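Local coordinates for protein VipE (Legionella pneumophila subsp. pneumophila str. Philadelphia 1, PDB 4QN8) that is a Legionella effector whose biochemical role is not firmly established, represented by its N-terminal part, built of helices and loops without strands, at residues A[34-46]-A[53-65]. Residues are numbered along the deposited sequence; the frame is centred on the assembly and turned at random.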
loop_
_atom_site.group_PDB
_atom_site.type_symbol
_atom_site.label_atom_id
_atom_site.label_comp_id
_atom_site.label_asym_id
_atom_site.label_seq_id
_atom_site.Cartn_x
_atom_site.Cartn_y
_atom_site.Cartn_z
ATOM N N ASP A 34 -7.688 -4.815 6.294
ATOM C CA ASP A 34 -7.889 -6.262 6.358
ATOM C C ASP A 34 -7.177 -6.897 5.161
ATOM O O ASP A 34 -7.339 -6.453 4.027
ATOM C CB ASP A 34 -9.396 -6.607 6.359
ATOM C CG ASP A 34 -9.674 -8.114 6.474
ATOM O OD1 ASP A 34 -9.102 -8.914 5.704
ATOM O OD2 ASP A 34 -10.509 -8.505 7.322
ATOM N N PRO A 35 -6.348 -7.914 5.420
ATOM C CA PRO A 35 -5.547 -8.514 4.346
ATOM C C PRO A 35 -6.384 -9.012 3.157
ATOM O O PRO A 35 -5.862 -9.133 2.056
ATOM C CB PRO A 35 -4.864 -9.693 5.042
ATOM C CG PRO A 35 -4.760 -9.272 6.474
ATOM C CD PRO A 35 -5.981 -8.428 6.752
ATOM N N ASN A 36 -7.669 -9.275 3.379
ATOM C CA ASN A 36 -8.519 -9.799 2.315
ATOM C C ASN A 36 -9.342 -8.765 1.565
ATOM O O ASN A 36 -10.156 -9.119 0.716
ATOM C CB ASN A 36 -9.447 -10.874 2.858
ATOM C CG ASN A 36 -8.700 -12.103 3.276
ATOM O OD1 ASN A 36 -8.385 -12.280 4.451
ATOM N ND2 ASN A 36 -8.386 -12.955 2.309
ATOM N N THR A 37 -9.125 -7.487 1.858
ATOM C CA THR A 37 -9.904 -6.443 1.179
ATOM C C THR A 37 -9.673 -6.447 -0.332
ATOM O O THR A 37 -10.618 -6.271 -1.112
ATOM C CB THR A 37 -9.614 -5.032 1.728
ATOM O OG1 THR A 37 -9.932 -4.993 3.123
ATOM C CG2 THR A 37 -10.465 -4.002 0.997
ATOM N N PHE A 38 -8.416 -6.649 -0.729
ATOM C CA PHE A 38 -8.029 -6.750 -2.137
ATOM C C PHE A 38 -7.686 -8.202 -2.464
ATOM O O PHE A 38 -7.082 -8.915 -1.644
ATOM C CB PHE A 38 -6.820 -5.852 -2.427
ATOM C CG PHE A 38 -7.064 -4.400 -2.140
ATOM C CD1 PHE A 38 -6.810 -3.869 -0.879
ATOM C CD2 PHE A 38 -7.568 -3.572 -3.119
ATOM C CE1 PHE A 38 -7.054 -2.532 -0.608
ATOM C CE2 PHE A 38 -7.824 -2.223 -2.856
ATOM C CZ PHE A 38 -7.565 -1.707 -1.592
ATOM N N THR A 39 -8.080 -8.658 -3.651
ATOM C CA THR A 39 -7.845 -10.055 -4.029
ATOM C C THR A 39 -7.245 -10.177 -5.423
ATOM O O THR A 39 -7.468 -9.322 -6.279
ATOM C CB THR A 39 -9.140 -10.912 -3.996
ATOM O OG1 THR A 39 -10.047 -10.454 -5.006
ATOM C CG2 THR A 39 -9.821 -10.855 -2.634
ATOM N N LYS A 40 -6.497 -11.257 -5.649
ATOM C CA LYS A 40 -6.098 -11.601 -7.004
ATOM C C LYS A 40 -7.355 -12.067 -7.728
ATOM O O LYS A 40 -8.348 -12.420 -7.087
ATOM C CB LYS A 40 -5.039 -12.714 -7.003
ATOM C CG LYS A 40 -5.553 -14.066 -6.529
ATOM C CD LYS A 40 -4.485 -15.158 -6.727
ATOM C CE LYS A 40 -5.101 -16.535 -6.943
ATOM N NZ LYS A 40 -5.827 -16.650 -8.236
ATOM N N SER A 41 -7.324 -12.062 -9.057
ATOM C CA SER A 41 -8.411 -12.645 -9.834
ATOM C C SER A 41 -8.434 -14.150 -9.583
ATOM O O SER A 41 -7.427 -14.734 -9.179
ATOM C CB SER A 41 -8.222 -12.355 -11.326
ATOM O OG SER A 41 -6.951 -12.798 -11.784
ATOM N N GLU A 42 -9.576 -14.791 -9.803
ATOM C CA GLU A 42 -9.651 -16.231 -9.614
ATOM C C GLU A 42 -8.839 -16.944 -10.700
ATOM O O GLU A 42 -8.757 -16.476 -11.838
ATOM C CB GLU A 42 -11.102 -16.705 -9.630
ATOM C CG GLU A 42 -11.307 -18.054 -8.958
ATOM C CD GLU A 42 -11.350 -17.962 -7.443
ATOM O OE1 GLU A 42 -12.418 -17.596 -6.903
ATOM O OE2 GLU A 42 -10.319 -18.249 -6.795
ATOM N N GLY A 43 -8.222 -18.065 -10.346
ATOM C CA GLY A 43 -7.356 -18.754 -11.285
ATOM C C GLY A 43 -5.952 -18.175 -11.281
ATOM O O GLY A 43 -5.446 -17.751 -10.238
ATOM N N TYR A 44 -5.318 -18.147 -12.448
ATOM C CA TYR A 44 -3.919 -17.738 -12.531
ATOM C C TYR A 44 -3.725 -16.374 -13.176
ATOM O O TYR A 44 -4.576 -15.900 -13.932
ATOM C CB TYR A 44 -3.115 -18.807 -13.279
ATOM C CG TYR A 44 -2.987 -20.081 -12.480
ATOM C CD1 TYR A 44 -1.936 -20.257 -11.589
ATOM C CD2 TYR A 44 -3.925 -21.095 -12.596
ATOM C CE1 TYR A 44 -1.815 -21.414 -10.848
ATOM C CE2 TYR A 44 -3.815 -22.258 -11.855
ATOM C CZ TYR A 44 -2.754 -22.409 -10.983
ATOM O OH TYR A 44 -2.633 -23.562 -10.241
ATOM N N VAL A 45 -2.607 -15.733 -12.856
ATOM C CA VAL A 45 -2.239 -14.498 -13.529
ATOM C C VAL A 45 -1.335 -14.798 -14.731
ATOM O O VAL A 45 -0.251 -15.369 -14.580
ATOM C CB VAL A 45 -1.533 -13.521 -12.579
ATOM C CG1 VAL A 45 -1.241 -12.227 -13.300
ATOM C CG2 VAL A 45 -2.405 -13.246 -11.356
ATOM N N ASP A 46 -1.794 -14.413 -15.917
ATOM C CA ASP A 46 -1.029 -14.571 -17.155
ATOM C C ASP A 46 -0.129 -13.355 -17.400
ATOM O O ASP A 46 -0.624 -12.259 -17.684
ATOM C CB ASP A 46 -2.005 -14.715 -18.321
ATOM C CG ASP A 46 -1.309 -14.860 -19.665
ATOM O OD1 ASP A 46 -0.081 -15.108 -19.693
ATOM O OD2 ASP A 46 -2.007 -14.744 -20.696
ATOM N N ASP A 53 -9.717 -7.148 -15.260
ATOM C CA ASP A 53 -10.631 -7.677 -14.253
ATOM C C ASP A 53 -10.501 -9.187 -14.076
ATOM O O ASP A 53 -10.809 -9.716 -13.009
ATOM C CB ASP A 53 -12.081 -7.355 -14.637
ATOM C CG ASP A 53 -12.509 -5.969 -14.209
ATOM O OD1 ASP A 53 -11.706 -5.265 -13.555
ATOM O OD2 ASP A 53 -13.666 -5.598 -14.518
ATOM N N SER A 54 -10.071 -9.881 -15.131
ATOM C CA SER A 54 -9.995 -11.336 -15.104
ATOM C C SER A 54 -8.544 -11.803 -15.054
ATOM O O SER A 54 -8.274 -13.003 -15.153
ATOM C CB SER A 54 -10.672 -11.930 -16.339
ATOM O OG SER A 54 -9.934 -11.623 -17.502
ATOM N N ASN A 55 -7.617 -10.861 -14.917
ATOM C CA ASN A 55 -6.188 -11.192 -14.899
ATOM C C ASN A 55 -5.398 -10.219 -14.039
ATOM O O ASN A 55 -4.877 -9.216 -14.542
ATOM C CB ASN A 55 -5.617 -11.213 -16.325
ATOM C CG ASN A 55 -4.276 -11.942 -16.412
ATOM O OD1 ASN A 55 -4.123 -13.058 -15.900
ATOM N ND2 ASN A 55 -3.300 -11.311 -17.060
ATOM N N HIS A 56 -5.323 -10.489 -12.737
ATOM C CA HIS A 56 -4.566 -9.599 -11.856
ATOM C C HIS A 56 -4.144 -10.280 -10.558
ATOM O O HIS A 56 -4.915 -11.008 -9.936
ATOM C CB HIS A 56 -5.339 -8.303 -11.557
ATOM C CG HIS A 56 -6.622 -8.518 -10.810
ATOM N ND1 HIS A 56 -7.844 -8.566 -11.455
ATOM C CD2 HIS A 56 -6.878 -8.694 -9.501
ATOM C CE1 HIS A 56 -8.796 -8.780 -10.556
ATOM N NE2 HIS A 56 -8.242 -8.853 -9.367
ATOM N N SER A 57 -2.905 -10.041 -10.159
ATOM C CA SER A 57 -2.439 -10.513 -8.868
ATOM C C SER A 57 -3.018 -9.658 -7.758
ATOM O O SER A 57 -3.625 -8.603 -8.006
ATOM C CB SER A 57 -0.914 -10.462 -8.799
ATOM O OG SER A 57 -0.466 -9.122 -8.761
ATOM N N LYS A 58 -2.816 -10.099 -6.520
ATOM C CA LYS A 58 -3.211 -9.281 -5.376
ATOM C C LYS A 58 -2.489 -7.937 -5.367
ATOM O O LYS A 58 -3.127 -6.890 -5.209
ATOM C CB LYS A 58 -2.997 -10.034 -4.062
ATOM C CG LYS A 58 -3.377 -9.234 -2.825
ATOM C CD LYS A 58 -3.299 -10.115 -1.586
ATOM C CE LYS A 58 -3.557 -9.308 -0.320
ATOM N NZ LYS A 58 -3.823 -10.255 0.811
HETATM N N MSE A 59 -1.167 -7.944 -5.552
HETATM C CA MSE A 59 -0.453 -6.674 -5.652
HETATM C C MSE A 59 -0.906 -5.824 -6.837
HETATM O O MSE A 59 -0.999 -4.601 -6.704
HETATM C CB MSE A 59 1.067 -6.832 -5.660
HETATM C CG MSE A 59 1.766 -5.473 -5.818
HETATM SE SE MSE A 59 1.245 -4.210 -4.395
HETATM C CE MSE A 59 1.968 -5.411 -3.085
ATOM N N ASP A 60 -1.206 -6.445 -7.979
ATOM C CA ASP A 60 -1.727 -5.674 -9.113
ATOM C C ASP A 60 -2.952 -4.869 -8.679
ATOM O O ASP A 60 -3.112 -3.708 -9.059
ATOM C CB ASP A 60 -2.145 -6.595 -10.263
ATOM C CG ASP A 60 -0.963 -7.198 -11.017
ATOM O OD1 ASP A 60 0.155 -6.631 -10.965
ATOM O OD2 ASP A 60 -1.175 -8.251 -11.676
ATOM N N ALA A 61 -3.825 -5.499 -7.899
ATOM C CA ALA A 61 -5.081 -4.860 -7.506
ATOM C C ALA A 61 -4.849 -3.718 -6.524
ATOM O O ALA A 61 -5.472 -2.654 -6.626
ATOM C CB ALA A 61 -6.020 -5.883 -6.909
ATOM N N ILE A 62 -3.968 -3.946 -5.554
ATOM C CA ILE A 62 -3.633 -2.901 -4.587
ATOM C C ILE A 62 -2.950 -1.717 -5.284
ATOM O O ILE A 62 -3.262 -0.552 -5.009
ATOM C CB ILE A 62 -2.732 -3.450 -3.448
ATOM C CG1 ILE A 62 -3.399 -4.657 -2.770
ATOM C CG2 ILE A 62 -2.410 -2.345 -2.446
ATOM C CD1 ILE A 62 -2.603 -5.253 -1.608
ATOM N N LYS A 63 -2.021 -2.014 -6.194
ATOM C CA LYS A 63 -1.337 -0.976 -6.954
ATOM C C LYS A 63 -2.352 -0.128 -7.700
ATOM O O LYS A 63 -2.263 1.104 -7.717
ATOM C CB LYS A 63 -0.378 -1.609 -7.976
ATOM C CG LYS A 63 0.973 -2.077 -7.435
ATOM C CD LYS A 63 1.750 -2.683 -8.604
ATOM C CE LYS A 63 3.105 -3.218 -8.235
ATOM N NZ LYS A 63 3.654 -3.923 -9.431
ATOM N N ASP A 64 -3.319 -0.794 -8.321
ATOM C CA ASP A 64 -4.308 -0.090 -9.136
ATOM C C ASP A 64 -5.102 0.877 -8.260
ATOM O O ASP A 64 -5.371 2.018 -8.658
ATOM C CB ASP A 64 -5.215 -1.097 -9.853
ATOM C CG ASP A 64 -6.098 -0.451 -10.910
ATOM O OD1 ASP A 64 -5.561 0.031 -11.935
ATOM O OD2 ASP A 64 -7.331 -0.432 -10.719
ATOM N N PHE A 65 -5.460 0.424 -7.061
ATOM C CA PHE A 65 -6.214 1.259 -6.112
ATOM C C PHE A 65 -5.413 2.484 -5.691
ATOM O O PHE A 65 -5.923 3.606 -5.719
ATOM C CB PHE A 65 -6.589 0.440 -4.879
ATOM C CG PHE A 65 -7.351 1.209 -3.834
ATOM C CD1 PHE A 65 -8.730 1.315 -3.902
ATOM C CD2 PHE A 65 -6.683 1.786 -2.758
ATOM C CE1 PHE A 65 -9.445 2.005 -2.913
ATOM C CE2 PHE A 65 -7.379 2.485 -1.783
ATOM C CZ PHE A 65 -8.766 2.593 -1.864
HETATM O O HOH W 1 -6.578 -11.231 -0.808
HETATM O O HOH W 2 -10.436 -10.406 -7.421
#
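Phe38 sets the edge of its ring, led by CE2 and CZ, on one face of Phe65, a T-shaped pair with centroids 5.1 Å apart and planes at 64°. Ile62 CA lies over one face of the Phe38 ring, toward its rim, while Ile62 CG1 packs 3.6 Å from Phe38 CB. The His56 imidazole carries Ser41 over one face: Ser41 CB makes a CH-pi contact 3.8 Å from the ring centroid, and Ser41 N hangs over the rim. Thr39 O meets the edge in plane, its bond from His56 NE2 bent and weak; His56 ND1 is bonded to Ser52 O. Ser41 and His56 are also joined by two straight bonds, Ser41 N to His56 O (2.8 Å) and His56 N to Ser41 OG (3.0 Å), with chi1 of 55° setting OG between its own backbone N and carbonyl carbon, where it meets His56 N. The long loop after helix 26-32 is thus laid along the start of helix 58-69, where Ser57 as N-cap and Asp60 form a capping box. Val45 CG2 lies against Ser57 N. The Asn55 amide grips the Asp46 backbone twice: OD1 takes Asp46 N on a lone pair at 2.7 Å, and ND2 gives to Asp46 O at 2.9 Å. At the Pro35 end of segment 34-46, the extended Lys58 chain runs alongside Phe38 O to place NZ 2.6 Å from Pro35 O, tilted 29° from the carbonyl plane.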